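Local coordinates for Rv3651-like N-terminal domain-containing protein (Mycobacterium tuberculosis, PDB 4Q6U) that is of undetermined function but probably acts as a sensor, with one GAF-like and two PAS-like domains in a single chain, at residues 120-125 with 140-145; 131-136 with 180-185. All blocks are in the same frame, centred on the assembly; numbering follows the deposited sequence.

Contact 1: residues 120-125 with 140-145; sequences ATDTPE and YGRAFA
Ala120 and Arg142 pair through their backbones as a single antiparallel, hydrogen-bonded bridge. Ala120 N gives a nearly straight bond to Arg142 O, 2.8 Å long with an N-H...O angle of 175°. Arg142 N returns a bond to Ala120 O at 3.1 Å. A water bridges the segments: it accepts from Gly141 N at 2.8 Å and is hydrogen-bonded to Thr121 OG1.

The bridge lies at an edge of the five-stranded antiparallel sheet of the PAS-like middle domain. Within the chain, strand 119-121 is outermost, and segment 140-145 meets it at this one bridge.

The charged contact is a salt bridge from Arg142 NE to Asp122 OD1, 3.2 Å. The two side chains cross at about a right angle, and the carboxylate and guanidinium planes are 69° apart. A bend at chi3 (63°) takes NE off the extended course of the arginine chain, where it meets Asp122 OD1. Arg142 NE forms a second salt bridge, with Asp147 OD1, while NH1 bonds to Ile138 O and Asp122 OD2 is held by Ser126. The cation probably eases the closeness of the Asp122 and Asp147 carboxylates.

Apolar contact is made by Ala120 CB, 4.0 Å from Arg142 CB and 4.1 Å from Phe144 CD1. The Phe144 ring stacks with Trp113 of strand 109-114 and touches Leu254 of strand 253-256.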
ATOM      1  N   ALA B 120     -19.889 -12.534  13.275  1.00 29.42           N
ATOM      2  CA  ALA B 120     -19.692 -11.328  14.066  1.00 28.78           C
ATOM      3  C   ALA B 120     -20.946 -10.958  14.856  1.00 30.90           C
ATOM      4  O   ALA B 120     -22.071 -11.188  14.414  1.00 32.57           O
ATOM      5  CB  ALA B 120     -19.282 -10.164  13.170  1.00 25.49           C
ATOM      6  N   THR B 121     -20.731 -10.373  16.028  1.00 33.60           N
ATOM      7  CA  THR B 121     -21.804  -9.834  16.832  1.00 29.85           C
ATOM      8  C   THR B 121     -21.432  -8.379  17.101  1.00 36.47           C
ATOM      9  O   THR B 121     -20.385  -8.107  17.703  1.00 29.85           O
ATOM     10  CB  THR B 121     -21.965 -10.616  18.139  1.00 31.50           C
ATOM     11  OG1 THR B 121     -21.959 -12.017  17.842  1.00 31.81           O
ATOM     12  CG2 THR B 121     -23.272 -10.238  18.866  1.00 37.55           C
ATOM     13  N   ASP B 122     -22.247  -7.447  16.614  1.00 29.65           N
ATOM     14  CA  ASP B 122     -21.985  -6.025  16.874  1.00 33.25           C
ATOM     15  C   ASP B 122     -22.954  -5.499  17.905  1.00 33.33           C
ATOM     16  O   ASP B 122     -23.726  -6.270  18.480  1.00 32.47           O
ATOM     17  CB  ASP B 122     -22.100  -5.192  15.603  1.00 31.27           C
ATOM     18  CG  ASP B 122     -20.864  -5.283  14.740  1.00 37.87           C
ATOM     19  OD1 ASP B 122     -20.624  -6.377  14.198  1.00 37.75           O
ATOM     20  OD2 ASP B 122     -20.140  -4.271  14.616  1.00 35.79           O
ATOM     21  N   THR B 123     -22.908  -4.186  18.118  1.00 31.82           N
ATOM     22  CA  THR B 123     -23.835  -3.480  19.010  1.00 33.49           C
ATOM     23  C   THR B 123     -24.375  -2.253  18.273  1.00 33.58           C
ATOM     24  O   THR B 123     -23.795  -1.842  17.266  1.00 37.48           O
ATOM     25  CB  THR B 123     -23.144  -3.040  20.322  1.00 42.61           C
ATOM     26  OG1 THR B 123     -21.993  -2.246  20.015  1.00 42.49           O
ATOM     27  CG2 THR B 123     -22.709  -4.248  21.136  1.00 48.52           C
ATOM     28  N   PRO B 124     -25.497  -1.681  18.740  1.00 38.77           N
ATOM     29  CA  PRO B 124     -25.939  -0.385  18.209  1.00 38.26           C
ATOM     30  C   PRO B 124     -24.817   0.656  18.222  1.00 36.34           C
ATOM     31  O   PRO B 124     -24.644   1.417  17.266  1.00 39.55           O
ATOM     32  CB  PRO B 124     -27.067   0.014  19.168  1.00 40.82           C
ATOM     33  CG  PRO B 124     -27.654  -1.302  19.582  1.00 48.13           C
ATOM     34  CD  PRO B 124     -26.496  -2.266  19.659  1.00 46.08           C
ATOM     35  N   GLU B 125     -24.049   0.668  19.306  1.00 36.62           N
ATOM     36  CA  GLU B 125     -22.933   1.590  19.446  1.00 36.00           C
ATOM     37  C   GLU B 125     -21.846   1.334  18.392  1.00 33.64           C
ATOM     38  O   GLU B 125     -21.377   2.271  17.733  1.00 35.61           O
ATOM     39  CB  GLU B 125     -22.354   1.498  20.861  1.00 39.13           C
ATOM     40  CG  GLU B 125     -23.269   2.056  21.968  1.00 44.25           C
ATOM     41  CD  GLU B 125     -24.411   1.119  22.342  1.00 52.93           C
ATOM     42  OE1 GLU B 125     -24.367  -0.079  21.977  1.00 43.54           O
ATOM     43  OE2 GLU B 125     -25.359   1.592  23.006  1.00 53.19           O
ATOM     44  N   TYR B 140     -26.716  -9.208  15.321  1.00 33.94           N
ATOM     45  CA  TYR B 140     -26.201 -10.570  15.464  1.00 38.10           C
ATOM     46  C   TYR B 140     -26.176 -11.339  14.145  1.00 36.43           C
ATOM     47  O   TYR B 140     -26.845 -10.965  13.185  1.00 32.13           O
ATOM     48  CB  TYR B 140     -27.034 -11.347  16.492  1.00 36.54           C
ATOM     49  CG  TYR B 140     -28.502 -11.485  16.134  1.00 35.25           C
ATOM     50  CD1 TYR B 140     -28.948 -12.530  15.328  1.00 40.06           C
ATOM     51  CD2 TYR B 140     -29.440 -10.572  16.602  1.00 36.14           C
ATOM     52  CE1 TYR B 140     -30.285 -12.661  14.995  1.00 41.80           C
ATOM     53  CE2 TYR B 140     -30.784 -10.696  16.277  1.00 37.45           C
ATOM     54  CZ  TYR B 140     -31.195 -11.744  15.475  1.00 42.42           C
ATOM     55  OH  TYR B 140     -32.523 -11.868  15.145  1.00 47.13           O
ATOM     56  N   GLY B 141     -25.395 -12.416  14.108  1.00 31.09           N
ATOM     57  CA  GLY B 141     -25.334 -13.277  12.939  1.00 34.15           C
ATOM     58  C   GLY B 141     -24.749 -12.606  11.706  1.00 32.40           C
ATOM     59  O   GLY B 141     -25.090 -12.957  10.575  1.00 26.88           O
ATOM     60  N   ARG B 142     -23.852 -11.645  11.922  1.00 26.72           N
ATOM     61  CA  ARG B 142     -23.283 -10.858  10.832  1.00 25.33           C
ATOM     62  C   ARG B 142     -22.105 -11.574  10.188  1.00 27.84           C
ATOM     63  O   ARG B 142     -21.290 -12.186  10.878  1.00 26.61           O
ATOM     64  CB  ARG B 142     -22.823  -9.475  11.343  1.00 27.49           C
ATOM     65  CG  ARG B 142     -23.935  -8.609  11.941  1.00 30.72           C
ATOM     66  CD  ARG B 142     -23.371  -7.371  12.663  1.00 27.35           C
ATOM     67  NE  ARG B 142     -22.659  -6.477  11.752  1.00 30.48           N
ATOM     68  CZ  ARG B 142     -23.254  -5.648  10.893  1.00 36.13           C
ATOM     69  NH1 ARG B 142     -24.579  -5.591  10.827  1.00 29.80           N
ATOM     70  NH2 ARG B 142     -22.518  -4.862  10.103  1.00 32.82           N
ATOM     71  N   ALA B 143     -22.018 -11.503   8.862  1.00 28.73           N
ATOM     72  CA  ALA B 143     -20.814 -11.941   8.175  1.00 24.39           C
ATOM     73  C   ALA B 143     -19.719 -10.926   8.453  1.00 24.40           C
ATOM     74  O   ALA B 143     -20.002  -9.731   8.631  1.00 29.02           O
ATOM     75  CB  ALA B 143     -21.054 -12.085   6.677  1.00 23.98           C
ATOM     76  N   PHE B 144     -18.478 -11.396   8.508  1.00 24.28           N
ATOM     77  CA  PHE B 144     -17.339 -10.491   8.656  1.00 25.11           C
ATOM     78  C   PHE B 144     -17.381  -9.428   7.558  1.00 28.66           C
ATOM     79  O   PHE B 144     -17.031  -8.275   7.788  1.00 25.79           O
ATOM     80  CB  PHE B 144     -16.007 -11.254   8.602  1.00 27.44           C
ATOM     81  CG  PHE B 144     -15.809 -12.239   9.725  1.00 32.37           C
ATOM     82  CD1 PHE B 144     -16.546 -12.154  10.898  1.00 29.38           C
ATOM     83  CD2 PHE B 144     -14.878 -13.263   9.601  1.00 28.51           C
ATOM     84  CE1 PHE B 144     -16.362 -13.065  11.933  1.00 31.30           C
ATOM     85  CE2 PHE B 144     -14.680 -14.175  10.629  1.00 26.32           C
ATOM     86  CZ  PHE B 144     -15.422 -14.078  11.803  1.00 29.00           C
ATOM     87  N   ALA B 145     -17.845  -9.805   6.369  1.00 29.64           N
ATOM     88  CA  ALA B 145     -17.872  -8.862   5.248  1.00 25.95           C
ATOM     89  C   ALA B 145     -18.914  -7.746   5.440  1.00 30.60           C
ATOM     90  O   ALA B 145     -18.955  -6.794   4.659  1.00 27.92           O
ATOM     91  CB  ALA B 145     -18.126  -9.620   3.908  1.00 19.96           C
TER
HETATM   92  O   HOH W   1     -24.243 -13.205  16.488  1.00 28.05           O

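Contact 2: residues 131-136 with 180-185; sequences GKNPEV and TDWQGT
A helix end meets a beta hairpin here: Gly131, the C-prime residue of the Schellman motif that closes helix 124-129, touches Asp181 and Trp182 in the turn between strands 172-180 and 186-198. Trp182 N donates to Gly131 O at 3.0 Å, in a bond bent at the hydrogen. The same oxygen lies at the edge of the indole, near its plane, 3.1 Å from Trp182 CD1. Asp181 CB packs against it too.

Asn133 lies over one face of the indole. Its CB makes a CH-pi contact, 3.8 Å from the centroid of the five-membered ring and 7° off the normal. With CG anti to the backbone N (chi1 -165°), the amide extends over the six-membered ring, where ND2 is 3.9 Å from Trp182 CZ2. Amide and ring are stacked, their planes 15° apart. Gln183 CG packs on the opposite face, so the indole is sandwiched between two side chains.

Asp181 steadies the turn from within. Its OD1 accepts from Thr185 N at 2.7 Å, from above the carboxylate plane, and more weakly from Gln183 N. Asp181 N bonds to Thr185 O, and Gly184 N to Asp181 O. Asp181 to Gly184 form a type I turn followed by a G1 beta bulge at Gly184, a common hairpin connection, here joining neighbouring antiparallel strands of a PAS-like sheet.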
ATOM      1  N   GLY B 131     -20.789   4.241  11.299  1.00 42.60           N
ATOM      2  CA  GLY B 131     -21.567   5.050  10.382  1.00 44.68           C
ATOM      3  C   GLY B 131     -22.766   4.370   9.756  1.00 48.94           C
ATOM      4  O   GLY B 131     -23.348   4.888   8.802  1.00 51.26           O
ATOM      5  N   LYS B 132     -23.150   3.218  10.291  1.00 46.06           N
ATOM      6  CA  LYS B 132     -24.308   2.506   9.761  1.00 47.48           C
ATOM      7  C   LYS B 132     -25.589   2.924  10.490  1.00 50.75           C
ATOM      8  O   LYS B 132     -25.538   3.499  11.581  1.00 50.17           O
ATOM      9  CB  LYS B 132     -24.073   1.002   9.853  1.00 47.41           C
ATOM     10  CG  LYS B 132     -22.776   0.594   9.170  1.00 43.13           C
ATOM     11  CD  LYS B 132     -22.615  -0.902   9.092  1.00 51.26           C
ATOM     12  CE  LYS B 132     -21.895  -1.307   7.803  1.00 52.57           C
ATOM     13  NZ  LYS B 132     -20.472  -1.627   8.042  1.00 59.02           N
ATOM     14  N   ASN B 133     -26.734   2.650   9.873  1.00 57.90           N
ATOM     15  CA  ASN B 133     -28.022   3.070  10.421  1.00 64.36           C
ATOM     16  C   ASN B 133     -28.621   2.007  11.336  1.00 60.44           C
ATOM     17  O   ASN B 133     -29.213   1.043  10.864  1.00 58.37           O
ATOM     18  CB  ASN B 133     -28.997   3.396   9.285  1.00 68.58           C
ATOM     19  CG  ASN B 133     -30.210   4.175   9.759  1.00 72.63           C
ATOM     20  OD1 ASN B 133     -30.436   4.339  10.960  1.00 70.00           O
ATOM     21  ND2 ASN B 133     -31.004   4.659   8.809  1.00 76.39           N
ATOM     22  N   PRO B 134     -28.492   2.200  12.654  1.00 66.25           N
ATOM     23  CA  PRO B 134     -28.829   1.174  13.648  1.00 71.67           C
ATOM     24  C   PRO B 134     -30.294   0.748  13.579  1.00 77.49           C
ATOM     25  O   PRO B 134     -30.627  -0.370  13.973  1.00 78.57           O
ATOM     26  CB  PRO B 134     -28.528   1.861  14.986  1.00 67.41           C
ATOM     27  CG  PRO B 134     -27.792   3.105  14.642  1.00 63.69           C
ATOM     28  CD  PRO B 134     -28.222   3.500  13.284  1.00 65.22           C
ATOM     29  N   GLU B 135     -31.148   1.634  13.077  1.00 74.95           N
ATOM     30  CA  GLU B 135     -32.564   1.332  12.921  1.00 75.38           C
ATOM     31  C   GLU B 135     -32.797   0.264  11.855  1.00 69.61           C
ATOM     32  O   GLU B 135     -33.806  -0.440  11.883  1.00 75.83           O
ATOM     33  CB  GLU B 135     -33.346   2.602  12.571  1.00 77.02           C
ATOM     34  N   VAL B 136     -31.865   0.146  10.915  1.00 61.04           N
ATOM     35  CA  VAL B 136     -32.016  -0.800   9.813  1.00 62.80           C
ATOM     36  C   VAL B 136     -30.923  -1.874   9.819  1.00 63.75           C
ATOM     37  O   VAL B 136     -30.798  -2.644   8.873  1.00 66.08           O
ATOM     38  CB  VAL B 136     -32.007  -0.076   8.450  1.00 64.43           C
ATOM     39  CG1 VAL B 136     -32.790  -0.874   7.409  1.00 68.37           C
ATOM     40  CG2 VAL B 136     -32.605   1.311   8.589  1.00 67.03           C
ATOM     41  N   THR B 180     -17.292   5.417   5.051  1.00 38.52           N
ATOM     42  CA  THR B 180     -18.330   6.336   4.612  1.00 43.84           C
ATOM     43  C   THR B 180     -19.659   5.939   5.262  1.00 40.35           C
ATOM     44  O   THR B 180     -20.077   4.782   5.177  1.00 40.55           O
ATOM     45  CB  THR B 180     -18.452   6.348   3.078  1.00 50.47           C
ATOM     46  OG1 THR B 180     -17.311   7.013   2.512  1.00 53.92           O
ATOM     47  CG2 THR B 180     -19.704   7.076   2.649  1.00 56.45           C
ATOM     48  N   ASP B 181     -20.321   6.878   5.931  1.00 46.25           N
ATOM     49  CA  ASP B 181     -21.565   6.523   6.615  1.00 51.14           C
ATOM     50  C   ASP B 181     -22.697   6.316   5.609  1.00 50.83           C
ATOM     51  O   ASP B 181     -22.485   6.419   4.399  1.00 46.79           O
ATOM     52  CB  ASP B 181     -21.950   7.571   7.673  1.00 49.18           C
ATOM     53  CG  ASP B 181     -22.294   8.936   7.084  1.00 52.54           C
ATOM     54  OD1 ASP B 181     -22.471   9.073   5.856  1.00 55.97           O
ATOM     55  OD2 ASP B 181     -22.404   9.890   7.880  1.00 55.99           O
ATOM     56  N   TRP B 182     -23.897   6.040   6.111  1.00 53.18           N
ATOM     57  CA  TRP B 182     -25.011   5.682   5.241  1.00 56.70           C
ATOM     58  C   TRP B 182     -25.598   6.889   4.516  1.00 61.30           C
ATOM     59  O   TRP B 182     -26.380   6.734   3.580  1.00 69.50           O
ATOM     60  CB  TRP B 182     -26.103   4.970   6.038  1.00 52.76           C
ATOM     61  CG  TRP B 182     -26.701   5.790   7.138  1.00 60.22           C
ATOM     62  CD1 TRP B 182     -26.250   5.889   8.421  1.00 57.39           C
ATOM     63  CD2 TRP B 182     -27.876   6.607   7.061  1.00 69.38           C
ATOM     64  NE1 TRP B 182     -27.067   6.721   9.145  1.00 59.20           N
ATOM     65  CE2 TRP B 182     -28.072   7.177   8.334  1.00 68.35           C
ATOM     66  CE3 TRP B 182     -28.778   6.915   6.037  1.00 76.82           C
ATOM     67  CZ2 TRP B 182     -29.132   8.040   8.612  1.00 77.22           C
ATOM     68  CZ3 TRP B 182     -29.833   7.773   6.314  1.00 80.30           C
ATOM     69  CH2 TRP B 182     -30.000   8.324   7.592  1.00 79.94           C
ATOM     70  N   GLN B 183     -25.223   8.087   4.955  1.00 57.74           N
ATOM     71  CA  GLN B 183     -25.639   9.312   4.284  1.00 57.90           C
ATOM     72  C   GLN B 183     -24.648   9.711   3.194  1.00 60.39           C
ATOM     73  O   GLN B 183     -24.896  10.647   2.440  1.00 67.45           O
ATOM     74  CB  GLN B 183     -25.794  10.447   5.294  1.00 58.33           C
ATOM     75  CG  GLN B 183     -26.864  10.198   6.344  1.00 60.59           C
ATOM     76  CD  GLN B 183     -26.789  11.188   7.492  1.00 65.62           C
ATOM     77  OE1 GLN B 183     -25.729  11.759   7.766  1.00 66.36           O
ATOM     78  NE2 GLN B 183     -27.913  11.402   8.167  1.00 64.77           N
ATOM     79  N   GLY B 184     -23.526   9.002   3.115  1.00 57.45           N
ATOM     80  CA  GLY B 184     -22.533   9.268   2.088  1.00 55.68           C
ATOM     81  C   GLY B 184     -21.335  10.068   2.569  1.00 54.23           C
ATOM     82  O   GLY B 184     -20.414  10.336   1.803  1.00 54.81           O
ATOM     83  N   THR B 185     -21.347  10.434   3.848  1.00 50.14           N
ATOM     84  CA  THR B 185     -20.301  11.257   4.450  1.00 48.43           C
ATOM     85  C   THR B 185     -19.037  10.472   4.807  1.00 49.67           C
ATOM     86  O   THR B 185     -19.115   9.422   5.441  1.00 56.95           O
ATOM     87  CB  THR B 185     -20.814  11.942   5.744  1.00 62.74           C
ATOM     88  OG1 THR B 185     -22.017  12.668   5.469  1.00 63.91           O
ATOM     89  CG2 THR B 185     -19.766  12.887   6.326  1.00 60.69           C
TER

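How the contacts relate
From the N terminus, the chain runs through a six-stranded sheet and strand 109-114, then strand 119-121 and helix 124-129, and enters the long loop that leads to helix 157-165. Contact 1 closes the shorter loop, bringing 140-145 back to the edge strand around helix 124-129. Contact 2 starts inside this loop at 131-136 and closes much later, at the hairpin of 180-185, after helix 157-165 and strand 172-180. The two closures therefore cross. Their centres are about 15 Å apart, yet they touch where Arg142 NH2 packs 4.1 Å from Lys132 CD. Together they tie the loop to both outermost strands of the middle-domain sheet: 119-121 directly and 172-180 at its end.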